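Local coordinates for transcriptional regulator, GntR family (Ralstonia eutropha, PDB 3IHU), which probably acts as a DNA-binding transcriptional regulator, joining a GntR-type winged helix-turn-helix domain to an all-helical FCD domain, at residues V21-G24 / I25-G28; G32-V35 / P36-L40; I164-P167 / I168-A171; V51-N54 / S55-A59. One frame throughout, in Å; residues are numbered along the deposited sequence. Where two conformers were deposited one is given.

Contact 1 (V21-G24 / I25-G28); sequences VFFG and IMSG
F22 and M26, one helical turn apart, lie side by side and point the same way, with the selenium of M26 placed over the phenyl ring. M26 is a selenomethionine; its SE sits 4.5 Å from the centroid of the F22 ring and only 24° off the ring normal, a Met-aromatic contact over the face. The chain bends at its last torsion (chi3 18°), and this carries CE back toward both aromatic residues: M26 CE is 3.8 Å from F23 CD1 and 3.9 Å from F22 CE2. The two phenyl groups also meet, F22 CD2 standing over the centre of the F23 ring. A flexible, polarisable selenoether suits a place where SE covers the F22 face and CE also touches F23. On another side of the helix V21 and I25 run alongside each other, V21 CG1 meeting I25 CD1 at 3.8 Å, both branched residues packing on F49. S27 is turned back along the helix: its OG lies 2.8 Å from F23 O and 3.2 Å from G24 O, so that two backbone carbonyls compete for one proton. S27 N to F23 O, 2.7 Å, is a regular backbone bond of the helix. Beyond the segments, R62 makes a cation-pi contact with F22, and L63 packs on F22, I25 and M26. Such i to i+3 and i to i+4 pairing is that of an alpha-helix, here the first of a GntR-type winged helix-turn-helix domain.

Contact 2 (G32-V35 / P36-L40); sequences GTFV and PGQRL
V35 and Q38 are the end residues (i and i+3) of a type II beta turn, closed by Q38 N to V35 O at 3.0 Å, which leads from helix 17-31 into the first strand of the winged-helix sheet. P36 and G37 form its corner. The proline ring holds phi near the value the second position needs, and G37, with phi 91°, occupies the third, where a side chain would be jammed against the preceding carbonyl. The side chain of Q38 folds back over the preceding residues: CG anti to the backbone N (chi1 -171°) and an extended chain beyond it bring the amide slanting across the F34 ring, the two planes 28° apart, with OE1 at V35 N. That OE1 accepts from V35 N at 2.9 Å, the donor lying in the carbonyl plane, so V35 is gripped through both its N-H and its C=O. Glutamine suits the place because its other amide atom can donate. F34 is buried, its side chain packing on I25, F49 and I79, while L40 CD2 approaches the ring edge, 3.7 Å from F34 CE2. A water completes the bracing: it donates to T33 O at 2.7 Å and accepts from Q38 NE2 at 3.1 Å.

Contact 3 (I164-P167 / I168-A171); sequences IHMP and IVHA
A helix break followed at once by a new helix start joins helix 155-165 to helix 167-172, with M166 in the N-cap position and P167 as the first helical residue. The carbonyl of M166 opens the new helix: H170 N donates to M166 O at 2.9 Å, with a nearly straight N-H...O angle of 169° and the donor almost on the line of the C=O bond. The next bond runs from A171 N to P167 O at 3.1 Å. Proline suits the first turn, where its nitrogen, having no hydrogen, costs the helix no bond, and its phi of -61° is already helical. M166, a selenomethionine, makes the corner with positive phi (50°), turning the chain between the two helices. Its CB and that of V169 face each other at 4.0 Å across the first turn, and V169 CB also packs 3.6 Å from M166 O. H170 has CB set against the start of the helix, 3.4 Å from P167 O, while its side chain, whose end leads away, touches L175 and E30. In the conformer given, M166 packs on V90, L91 and A94 of helix 84-105, within the FCD region. P167, I168 and A171 pack on the GntR-type winged-helix part instead: P167 rests on M26 and I168 and A171 on L29 of helix 17-31, and A171 also meets P36, just ahead of strand 39-40.

Contact 4 (V51-N54 / S55-A59); sequences VGRN and SVREA
R53 and R57, one turn apart near the start of helix 53-65, carry the polar side of this contact; in GntR-type winged helix-turn-helix domains this second helix of the motif is the recognition helix, so these residues probably lie close to where DNA binds. The two extended chains slant across each other with their guanidinium planes 43° apart. R53 CB lies over one face of the R57 guanidinium, toward its rim, and R53 CD is 3.9 Å from R57 NH2. Both arginines form salt bridges with E42, R53 through NH1 and R57 through NE, so the acid gathers two positive groups and probably offsets their charge. The length of arginine lets both reach from this helix to E42 of helix 42-49. The apolar contribution comes from V51 and V56. V51 CG2 meets V56 CG2 at 4.0 Å and S55 CB at 4.1 Å, while V56 also packs on L45 and V46, and V51 on T20 and V21. The valines join the start of the helix to helices 17-31 and 42-49. Backbone bonds form the third group. G52 stands at the N-cap, its carbonyl taking V56 N at 3.1 Å, and N54 O accepts E58 N at 2.9 Å. Between them R57 N donates to R53 O at 2.9 Å with an N-H...O angle of 175°, and the same oxygen lies 3.4 Å from R57 CG.

How the contacts relate
Along the chain the order is contact 1, contact 2, contact 4 and contact 3. The first, second and fourth lie in the GntR-type winged-helix part; contact 3 lies in the FCD part. Contact 1, on helix 17-31, touches each of the others: its centre is about 11 Å from that of contact 2, 12 Å from contact 3 and 13 Å from contact 4. V21 packs on A59, and I25 on L40. Contacts 2 and 3 also touch, whereas contacts 2 and 4, their centres about 18 Å apart, do not, and contacts 3 and 4 stay about 12 Å apart at their nearest atoms. Helix 17-31 thus packs against both the probable recognition helix and the FCD region.

Contact 1 (V21-G24 / I25-G28)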
ATOM      1  N   VAL A  21      -7.313 -14.191   0.165  1.00 23.81           N
ATOM      2  CA  VAL A  21      -5.917 -14.531   0.513  1.00 23.34           C
ATOM      3  C   VAL A  21      -4.905 -13.515  -0.050  1.00 23.91           C
ATOM      4  O   VAL A  21      -3.906 -13.125   0.611  1.00 22.85           O
ATOM      5  CB  VAL A  21      -5.574 -15.945   0.018  1.00 23.05           C
ATOM      6  CG1 VAL A  21      -4.175 -16.320   0.415  1.00 22.69           C
ATOM      7  CG2 VAL A  21      -6.607 -16.960   0.548  1.00 22.01           C
ATOM      8  N   PHE A  22      -5.119 -13.112  -1.287  1.00 23.87           N
ATOM      9  CA  PHE A  22      -4.213 -12.153  -1.936  1.00 24.53           C
ATOM     10  C   PHE A  22      -4.162 -10.842  -1.148  1.00 24.99           C
ATOM     11  O   PHE A  22      -3.087 -10.387  -0.742  1.00 23.93           O
ATOM     12  CB  PHE A  22      -4.676 -11.890  -3.354  1.00 24.64           C
ATOM     13  CG  PHE A  22      -3.803 -10.937  -4.132  1.00 27.56           C
ATOM     14  CD1 PHE A  22      -2.605 -11.354  -4.674  1.00 30.64           C
ATOM     15  CD2 PHE A  22      -4.225  -9.635  -4.370  1.00 33.28           C
ATOM     16  CE1 PHE A  22      -1.824 -10.487  -5.431  1.00 32.25           C
ATOM     17  CE2 PHE A  22      -3.430  -8.761  -5.125  1.00 34.27           C
ATOM     18  CZ  PHE A  22      -2.237  -9.200  -5.643  1.00 32.79           C
ATOM     19  N   PHE A  23      -5.327 -10.282  -0.873  1.00 25.51           N
ATOM     20  CA  PHE A  23      -5.387  -9.034  -0.129  1.00 26.92           C
ATOM     21  C   PHE A  23      -5.141  -9.215   1.370  1.00 26.03           C
ATOM     22  O   PHE A  23      -4.565  -8.327   2.015  1.00 27.20           O
ATOM     23  CB  PHE A  23      -6.694  -8.307  -0.426  1.00 26.92           C
ATOM     24  CG  PHE A  23      -6.770  -7.808  -1.842  1.00 31.04           C
ATOM     25  CD1 PHE A  23      -5.927  -6.767  -2.274  1.00 35.14           C
ATOM     26  CD2 PHE A  23      -7.657  -8.366  -2.750  1.00 34.89           C
ATOM     27  CE1 PHE A  23      -5.983  -6.296  -3.595  1.00 35.36           C
ATOM     28  CE2 PHE A  23      -7.708  -7.909  -4.069  1.00 36.27           C
ATOM     29  CZ  PHE A  23      -6.873  -6.871  -4.488  1.00 36.65           C
ATOM     30  N   GLY A  24      -5.553 -10.358   1.913  1.00 25.28           N
ATOM     31  CA  GLY A  24      -5.288 -10.689   3.298  1.00 23.87           C
ATOM     32  C   GLY A  24      -3.821 -10.749   3.674  1.00 23.23           C
ATOM     33  O   GLY A  24      -3.436 -10.301   4.774  1.00 21.44           O
ATOM     34  N   ILE A  25      -2.980 -11.298   2.786  1.00 22.46           N
ATOM     35  CA  ILE A  25      -1.561 -11.396   3.105  1.00 22.87           C
ATOM     36  C   ILE A  25      -0.910 -10.021   2.934  1.00 24.42           C
ATOM     37  O   ILE A  25      -0.062  -9.616   3.705  1.00 23.26           O
ATOM     38  CB  ILE A  25      -0.866 -12.477   2.287  1.00 23.30           C
ATOM     39  CG1 ILE A  25      -1.276 -13.867   2.817  1.00 21.05           C
ATOM     40  CG2 ILE A  25       0.643 -12.297   2.340  1.00 23.14           C
ATOM     41  CD1 ILE A  25      -0.935 -14.998   1.853  1.00 22.67           C
HETATM   42  N   MSE A  26      -1.356  -9.284   1.945  1.00 25.89           N
HETATM   43  CA  MSE A  26      -0.831  -7.932   1.745  1.00 28.05           C
HETATM   44  C   MSE A  26      -1.242  -7.007   2.885  1.00 26.94           C
HETATM   45  O   MSE A  26      -0.389  -6.326   3.450  1.00 27.02           O
HETATM   46  CB  MSE A  26      -1.206  -7.400   0.354  1.00 28.57           C
HETATM   47  CG  MSE A  26       0.011  -7.562  -0.587  1.00 32.90           C
HETATM   48 SE   MSE A  26      -0.389  -7.424  -2.417  0.75 43.55          SE
HETATM   49  CE  MSE A  26      -2.124  -6.552  -2.253  1.00 35.42           C
ATOM     50  N   SER A  27      -2.502  -7.044   3.283  1.00 27.48           N
ATOM     51  CA  SER A  27      -2.905  -6.248   4.438  1.00 27.84           C
ATOM     52  C   SER A  27      -2.255  -6.707   5.757  1.00 26.38           C
ATOM     53  O   SER A  27      -1.821  -5.863   6.552  1.00 25.90           O
ATOM     54  CB  SER A  27      -4.411  -6.197   4.595  1.00 27.84           C
ATOM     55  OG  SER A  27      -4.918  -7.501   4.694  1.00 33.27           O
ATOM     56  N   GLY A  28      -2.178  -8.022   5.975  1.00 24.18           N
ATOM     57  CA  GLY A  28      -1.489  -8.581   7.137  1.00 22.49           C
ATOM     58  C   GLY A  28      -0.027  -8.170   7.247  1.00 21.61           C
ATOM     59  O   GLY A  28       0.469  -7.937   8.339  1.00 20.28           O
TER

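Contact 2 (G32-V35 / P36-L40)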
ATOM      1  N   GLY A  32       1.046  -6.317  10.375  1.00 20.89           N
ATOM      2  CA  GLY A  32       1.960  -7.024  11.264  1.00 20.89           C
ATOM      3  C   GLY A  32       1.554  -8.441  11.601  1.00 20.18           C
ATOM      4  O   GLY A  32       2.208  -9.066  12.409  1.00 21.74           O
ATOM      5  N   THR A  33       0.497  -8.967  10.996  1.00 18.61           N
ATOM      6  CA  THR A  33       0.087 -10.354  11.267  1.00 18.39           C
ATOM      7  C   THR A  33       0.814 -11.398  10.379  1.00 17.60           C
ATOM      8  O   THR A  33       0.731 -12.562  10.638  1.00 17.35           O
ATOM      9  CB  THR A  33      -1.400 -10.533  11.039  1.00 18.21           C
ATOM     10  OG1 THR A  33      -1.717 -10.042   9.740  1.00 18.29           O
ATOM     11  CG2 THR A  33      -2.231  -9.764  12.139  1.00 19.84           C
ATOM     12  N   PHE A  34       1.432 -10.951   9.289  1.00 16.92           N
ATOM     13  CA  PHE A  34       2.344 -11.763   8.507  1.00 16.93           C
ATOM     14  C   PHE A  34       3.630 -10.931   8.438  1.00 17.49           C
ATOM     15  O   PHE A  34       3.557  -9.698   8.465  1.00 16.87           O
ATOM     16  CB  PHE A  34       1.801 -11.968   7.070  1.00 17.41           C
ATOM     17  CG  PHE A  34       0.662 -12.934   6.976  1.00 18.61           C
ATOM     18  CD1 PHE A  34      -0.636 -12.495   7.125  1.00 19.72           C
ATOM     19  CD2 PHE A  34       0.877 -14.284   6.742  1.00 19.32           C
ATOM     20  CE1 PHE A  34      -1.682 -13.380   7.083  1.00 20.39           C
ATOM     21  CE2 PHE A  34      -0.167 -15.180   6.682  1.00 19.21           C
ATOM     22  CZ  PHE A  34      -1.456 -14.725   6.857  1.00 20.54           C
ATOM     23  N   VAL A  35       4.788 -11.589   8.330  1.00 17.97           N
ATOM     24  CA  VAL A  35       6.072 -10.894   8.300  1.00 17.47           C
ATOM     25  C   VAL A  35       7.013 -11.340   7.152  1.00 18.32           C
ATOM     26  O   VAL A  35       6.960 -12.475   6.675  1.00 16.80           O
ATOM     27  CB  VAL A  35       6.815 -11.067   9.616  1.00 18.04           C
ATOM     28  CG1 VAL A  35       6.002 -10.378  10.731  1.00 18.71           C
ATOM     29  CG2 VAL A  35       7.091 -12.568   9.927  1.00 17.58           C
ATOM     30  N   PRO A  36       7.902 -10.438   6.719  1.00 18.53           N
ATOM     31  CA  PRO A  36       8.940 -10.818   5.767  1.00 19.27           C
ATOM     32  C   PRO A  36       9.708 -12.033   6.268  1.00 18.24           C
ATOM     33  O   PRO A  36      10.011 -12.118   7.474  1.00 18.18           O
ATOM     34  CB  PRO A  36       9.845  -9.571   5.739  1.00 20.53           C
ATOM     35  CG  PRO A  36       8.901  -8.446   6.078  1.00 19.98           C
ATOM     36  CD  PRO A  36       7.996  -9.034   7.127  1.00 19.68           C
ATOM     37  N   GLY A  37       9.955 -13.010   5.393  1.00 17.29           N
ATOM     38  CA  GLY A  37      10.696 -14.234   5.778  1.00 16.29           C
ATOM     39  C   GLY A  37       9.787 -15.329   6.263  1.00 16.05           C
ATOM     40  O   GLY A  37      10.201 -16.444   6.549  1.00 14.38           O
ATOM     41  N   GLN A  38       8.505 -15.036   6.387  1.00 15.50           N
ATOM     42  CA  GLN A  38       7.630 -16.053   6.937  1.00 14.98           C
ATOM     43  C   GLN A  38       7.358 -17.188   5.926  1.00 15.82           C
ATOM     44  O   GLN A  38       7.155 -16.934   4.714  1.00 15.85           O
ATOM     45  CB  GLN A  38       6.319 -15.427   7.337  1.00 14.36           C
ATOM     46  CG  GLN A  38       5.473 -16.336   8.097  1.00 14.19           C
ATOM     47  CD  GLN A  38       4.224 -15.625   8.631  1.00 13.30           C
ATOM     48  OE1 GLN A  38       4.078 -14.412   8.477  1.00 11.24           O
ATOM     49  NE2 GLN A  38       3.310 -16.386   9.202  1.00 13.53           N
ATOM     50  N   ARG A  39       7.393 -18.402   6.449  1.00 16.57           N
ATOM     51  CA  ARG A  39       7.023 -19.599   5.717  1.00 19.57           C
ATOM     52  C   ARG A  39       5.543 -19.814   5.724  1.00 19.08           C
ATOM     53  O   ARG A  39       4.962 -19.898   6.795  1.00 21.44           O
ATOM     54  CB  ARG A  39       7.586 -20.804   6.416  1.00 20.83           C
ATOM     55  CG  ARG A  39       8.982 -20.984   6.110  1.00 23.08           C
ATOM     56  CD  ARG A  39       9.229 -22.117   5.114  1.00 26.72           C
ATOM     57  NE  ARG A  39      10.655 -22.012   4.847  1.00 28.82           N
ATOM     58  CZ  ARG A  39      11.272 -22.415   3.749  1.00 31.60           C
ATOM     59  NH1 ARG A  39      10.614 -23.029   2.757  1.00 28.69           N
ATOM     60  NH2 ARG A  39      12.577 -22.183   3.664  1.00 33.03           N
ATOM     61  N   LEU A  40       4.919 -19.849   4.557  1.00 18.87           N
ATOM     62  CA  LEU A  40       3.493 -20.072   4.484  1.00 18.19           C
ATOM     63  C   LEU A  40       3.207 -21.491   4.078  1.00 18.81           C
ATOM     64  O   LEU A  40       3.791 -21.999   3.133  1.00 18.38           O
ATOM     65  CB  LEU A  40       2.856 -19.109   3.509  1.00 18.20           C
ATOM     66  CG  LEU A  40       3.101 -17.645   3.781  1.00 18.90           C
ATOM     67  CD1 LEU A  40       2.550 -16.777   2.626  1.00 19.13           C
ATOM     68  CD2 LEU A  40       2.531 -17.285   5.153  1.00 17.79           C
TER
HETATM   69  O   HOH W   1       0.676 -15.282  10.285  1.00 24.45           O

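Contact 3 (I164-P167 / I168-A171)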
ATOM      1  N   ILE A 164       1.921   0.265  -5.377  1.00 37.41           N
ATOM      2  CA  ILE A 164       1.933   1.572  -4.721  1.00 37.09           C
ATOM      3  C   ILE A 164       2.041   1.443  -3.218  1.00 35.85           C
ATOM      4  O   ILE A 164       2.630   2.287  -2.555  1.00 37.35           O
ATOM      5  CB  ILE A 164       0.662   2.366  -5.131  1.00 36.64           C
ATOM      6  CG1 ILE A 164       0.872   3.032  -6.475  1.00 37.39           C
ATOM      7  CG2 ILE A 164       0.334   3.414  -4.132  1.00 39.01           C
ATOM      8  CD1 ILE A 164      -0.402   3.386  -7.174  1.00 37.19           C
ATOM      9  N   HIS A 165       1.506   0.364  -2.681  1.00 34.85           N
ATOM     10  CA  HIS A 165       1.374   0.184  -1.227  1.00 34.76           C
ATOM     11  C   HIS A 165       2.677  -0.222  -0.522  1.00 32.86           C
ATOM     12  O   HIS A 165       2.827   0.020   0.685  1.00 33.21           O
ATOM     13  CB  HIS A 165       0.286  -0.878  -0.948  1.00 35.14           C
ATOM     14  CG  HIS A 165      -1.074  -0.475  -1.409  1.00 37.38           C
ATOM     15  ND1 HIS A 165      -1.699   0.665  -0.959  1.00 39.86           N
ATOM     16  CD2 HIS A 165      -1.942  -1.064  -2.268  1.00 39.47           C
ATOM     17  CE1 HIS A 165      -2.897   0.761  -1.509  1.00 38.62           C
ATOM     18  NE2 HIS A 165      -3.062  -0.270  -2.318  1.00 40.88           N
HETATM   19  N   MSE A 166       3.576  -0.869  -1.271  1.00 30.32           N
HETATM   20  CA  MSE A 166       4.878  -1.328  -0.757  0.60 28.98           C
HETATM   21  C   MSE A 166       4.832  -2.127   0.529  1.00 27.95           C
HETATM   22  O   MSE A 166       5.488  -1.790   1.502  1.00 27.01           O
HETATM   23  CB  MSE A 166       5.793  -0.132  -0.546  0.60 28.49           C
HETATM   24  CG  MSE A 166       6.192   0.505  -1.779  0.60 27.37           C
HETATM   25 SE   MSE A 166       7.481   1.784  -1.305  0.45 25.13          SE
HETATM   26  CE  MSE A 166       6.295   3.287  -0.917  0.60 15.28           C
ATOM     27  N   PRO A 167       4.061  -3.217   0.537  1.00 27.16           N
ATOM     28  CA  PRO A 167       3.809  -3.975   1.782  1.00 25.81           C
ATOM     29  C   PRO A 167       5.060  -4.547   2.409  1.00 25.11           C
ATOM     30  O   PRO A 167       5.229  -4.448   3.618  1.00 25.38           O
ATOM     31  CB  PRO A 167       2.827  -5.088   1.345  1.00 26.25           C
ATOM     32  CG  PRO A 167       2.845  -5.072  -0.184  1.00 26.77           C
ATOM     33  CD  PRO A 167       3.267  -3.711  -0.606  1.00 27.33           C
ATOM     34  N   ILE A 168       5.968  -5.099   1.609  1.00 24.65           N
ATOM     35  CA  ILE A 168       7.209  -5.622   2.175  1.00 24.55           C
ATOM     36  C   ILE A 168       8.056  -4.521   2.789  1.00 22.83           C
ATOM     37  O   ILE A 168       8.478  -4.663   3.927  1.00 23.98           O
ATOM     38  CB  ILE A 168       8.107  -6.412   1.193  1.00 24.34           C
ATOM     39  CG1 ILE A 168       7.338  -7.534   0.543  1.00 27.50           C
ATOM     40  CG2 ILE A 168       9.304  -7.041   1.973  1.00 21.77           C
ATOM     41  CD1 ILE A 168       7.040  -8.615   1.498  1.00 29.72           C
ATOM     42  N   VAL A 169       8.284  -3.441   2.056  1.00 22.39           N
ATOM     43  CA  VAL A 169       9.011  -2.268   2.554  1.00 21.43           C
ATOM     44  C   VAL A 169       8.380  -1.749   3.866  1.00 22.16           C
ATOM     45  O   VAL A 169       9.063  -1.529   4.867  1.00 21.69           O
ATOM     46  CB  VAL A 169       9.044  -1.134   1.483  1.00 22.71           C
ATOM     47  CG1 VAL A 169       9.748   0.116   2.022  1.00 21.63           C
ATOM     48  CG2 VAL A 169       9.729  -1.609   0.234  1.00 21.27           C
ATOM     49  N   HIS A 170       7.068  -1.606   3.868  1.00 22.91           N
ATOM     50  CA  HIS A 170       6.345  -1.183   5.091  1.00 24.31           C
ATOM     51  C   HIS A 170       6.771  -2.038   6.251  1.00 23.39           C
ATOM     52  O   HIS A 170       7.177  -1.526   7.268  1.00 23.11           O
ATOM     53  CB  HIS A 170       4.838  -1.294   4.892  1.00 25.31           C
ATOM     54  CG  HIS A 170       4.032  -0.639   5.969  1.00 28.46           C
ATOM     55  ND1 HIS A 170       3.924  -1.163   7.248  1.00 31.42           N
ATOM     56  CD2 HIS A 170       3.289   0.491   5.956  1.00 28.74           C
ATOM     57  CE1 HIS A 170       3.156  -0.373   7.980  1.00 30.98           C
ATOM     58  NE2 HIS A 170       2.772   0.647   7.226  1.00 32.65           N
ATOM     59  N   ALA A 171       6.705  -3.359   6.083  1.00 24.67           N
ATOM     60  CA  ALA A 171       7.006  -4.295   7.168  1.00 24.39           C
ATOM     61  C   ALA A 171       8.466  -4.330   7.529  1.00 25.17           C
ATOM     62  O   ALA A 171       8.856  -4.101   8.664  1.00 25.57           O
ATOM     63  CB  ALA A 171       6.498  -5.725   6.768  1.00 24.65           C
TER

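Contact 4 (V51-N54 / S55-A59)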
ATOM      1  N   VAL A  51     -10.748 -20.530   3.031  1.00 16.37           N
ATOM      2  CA  VAL A  51     -10.978 -20.832   1.604  1.00 17.11           C
ATOM      3  C   VAL A  51     -10.302 -22.163   1.259  1.00 18.02           C
ATOM      4  O   VAL A  51      -9.586 -22.722   2.087  1.00 18.76           O
ATOM      5  CB  VAL A  51     -10.458 -19.692   0.723  1.00 17.60           C
ATOM      6  CG1 VAL A  51     -11.115 -18.354   1.130  1.00 18.38           C
ATOM      7  CG2 VAL A  51      -8.946 -19.585   0.832  1.00 14.91           C
ATOM      8  N   GLY A  52     -10.540 -22.677   0.047  1.00 18.25           N
ATOM      9  CA  GLY A  52     -10.015 -23.980  -0.362  1.00 17.27           C
ATOM     10  C   GLY A  52      -8.620 -23.890  -0.975  1.00 17.40           C
ATOM     11  O   GLY A  52      -8.125 -22.789  -1.304  1.00 16.39           O
ATOM     12  N   ARG A  53      -8.018 -25.063  -1.139  1.00 17.10           N
ATOM     13  CA  ARG A  53      -6.710 -25.221  -1.739  1.00 18.26           C
ATOM     14  C   ARG A  53      -6.531 -24.489  -3.067  1.00 18.73           C
ATOM     15  O   ARG A  53      -5.571 -23.723  -3.197  1.00 17.89           O
ATOM     16  CB  ARG A  53      -6.369 -26.680  -1.937  1.00 17.95           C
ATOM     17  CG  ARG A  53      -6.243 -27.447  -0.647  1.00 19.48           C
ATOM     18  CD  ARG A  53      -6.047 -28.923  -0.929  1.00 20.47           C
ATOM     19  NE  ARG A  53      -6.078 -29.744   0.294  1.00 23.19           N
ATOM     20  CZ  ARG A  53      -5.077 -29.818   1.183  1.00 27.33           C
ATOM     21  NH1 ARG A  53      -3.952 -29.121   1.009  1.00 30.70           N
ATOM     22  NH2 ARG A  53      -5.175 -30.594   2.258  1.00 28.20           N
ATOM     23  N   ASN A  54      -7.428 -24.689  -4.034  1.00 18.66           N
ATOM     24  CA  ASN A  54      -7.275 -24.001  -5.339  1.00 19.87           C
ATOM     25  C   ASN A  54      -7.148 -22.501  -5.185  1.00 19.88           C
ATOM     26  O   ASN A  54      -6.274 -21.883  -5.808  1.00 21.36           O
ATOM     27  CB  ASN A  54      -8.387 -24.365  -6.354  1.00 19.51           C
ATOM     28  CG  ASN A  54      -8.193 -25.751  -6.956  1.00 21.50           C
ATOM     29  OD1 ASN A  54      -7.168 -26.399  -6.695  1.00 25.09           O
ATOM     30  ND2 ASN A  54      -9.183 -26.230  -7.764  1.00 19.54           N
ATOM     31  N   SER A  55      -7.980 -21.908  -4.333  1.00 19.60           N
ATOM     32  CA  SER A  55      -7.921 -20.469  -4.111  1.00 19.38           C
ATOM     33  C   SER A  55      -6.602 -20.027  -3.455  1.00 19.03           C
ATOM     34  O   SER A  55      -6.056 -19.003  -3.853  1.00 18.30           O
ATOM     35  CB  SER A  55      -9.133 -19.966  -3.296  1.00 19.86           C
ATOM     36  OG  SER A  55     -10.346 -20.283  -3.966  1.00 20.81           O
ATOM     37  N   VAL A  56      -6.091 -20.791  -2.488  1.00 18.72           N
ATOM     38  CA  VAL A  56      -4.774 -20.490  -1.898  1.00 19.27           C
ATOM     39  C   VAL A  56      -3.710 -20.515  -2.984  1.00 20.18           C
ATOM     40  O   VAL A  56      -2.962 -19.572  -3.134  1.00 21.13           O
ATOM     41  CB  VAL A  56      -4.375 -21.463  -0.770  1.00 19.32           C
ATOM     42  CG1 VAL A  56      -2.898 -21.261  -0.380  1.00 19.53           C
ATOM     43  CG2 VAL A  56      -5.309 -21.299   0.437  1.00 17.95           C
ATOM     44  N   ARG A  57      -3.684 -21.590  -3.759  1.00 20.86           N
ATOM     45  CA  ARG A  57      -2.705 -21.733  -4.807  1.00 21.60           C
ATOM     46  C   ARG A  57      -2.730 -20.558  -5.775  1.00 22.26           C
ATOM     47  O   ARG A  57      -1.687 -20.001  -6.117  1.00 21.82           O
ATOM     48  CB  ARG A  57      -2.935 -23.045  -5.531  1.00 21.81           C
ATOM     49  CG  ARG A  57      -2.542 -24.209  -4.680  1.00 22.52           C
ATOM     50  CD  ARG A  57      -2.766 -25.527  -5.379  1.00 22.83           C
ATOM     51  NE  ARG A  57      -2.759 -26.595  -4.382  1.00 23.56           N
ATOM     52  CZ  ARG A  57      -3.213 -27.828  -4.561  1.00 24.82           C
ATOM     53  NH1 ARG A  57      -3.728 -28.222  -5.733  1.00 26.81           N
ATOM     54  NH2 ARG A  57      -3.151 -28.689  -3.552  1.00 25.53           N
ATOM     55  N   GLU A  58      -3.927 -20.177  -6.197  1.00 23.32           N
ATOM     56  CA  GLU A  58      -4.107 -19.064  -7.102  1.00 24.01           C
ATOM     57  C   GLU A  58      -3.654 -17.742  -6.484  1.00 24.39           C
ATOM     58  O   GLU A  58      -2.978 -16.928  -7.141  1.00 23.74           O
ATOM     59  CB  GLU A  58      -5.576 -18.980  -7.535  1.00 24.63           C
ATOM     60  CG  GLU A  58      -5.854 -17.753  -8.386  1.00 28.13           C
ATOM     61  CD  GLU A  58      -7.311 -17.634  -8.819  1.00 31.53           C
ATOM     62  OE1 GLU A  58      -7.970 -18.680  -9.020  1.00 35.12           O
ATOM     63  OE2 GLU A  58      -7.787 -16.484  -8.936  1.00 34.16           O
ATOM     64  N   ALA A  59      -4.024 -17.514  -5.219  1.00 23.60           N
ATOM     65  CA  ALA A  59      -3.601 -16.307  -4.518  1.00 23.40           C
ATOM     66  C   ALA A  59      -2.071 -16.276  -4.394  1.00 22.66           C
ATOM     67  O   ALA A  59      -1.441 -15.224  -4.603  1.00 23.69           O
ATOM     68  CB  ALA A  59      -4.265 -16.210  -3.162  1.00 21.89           C
TER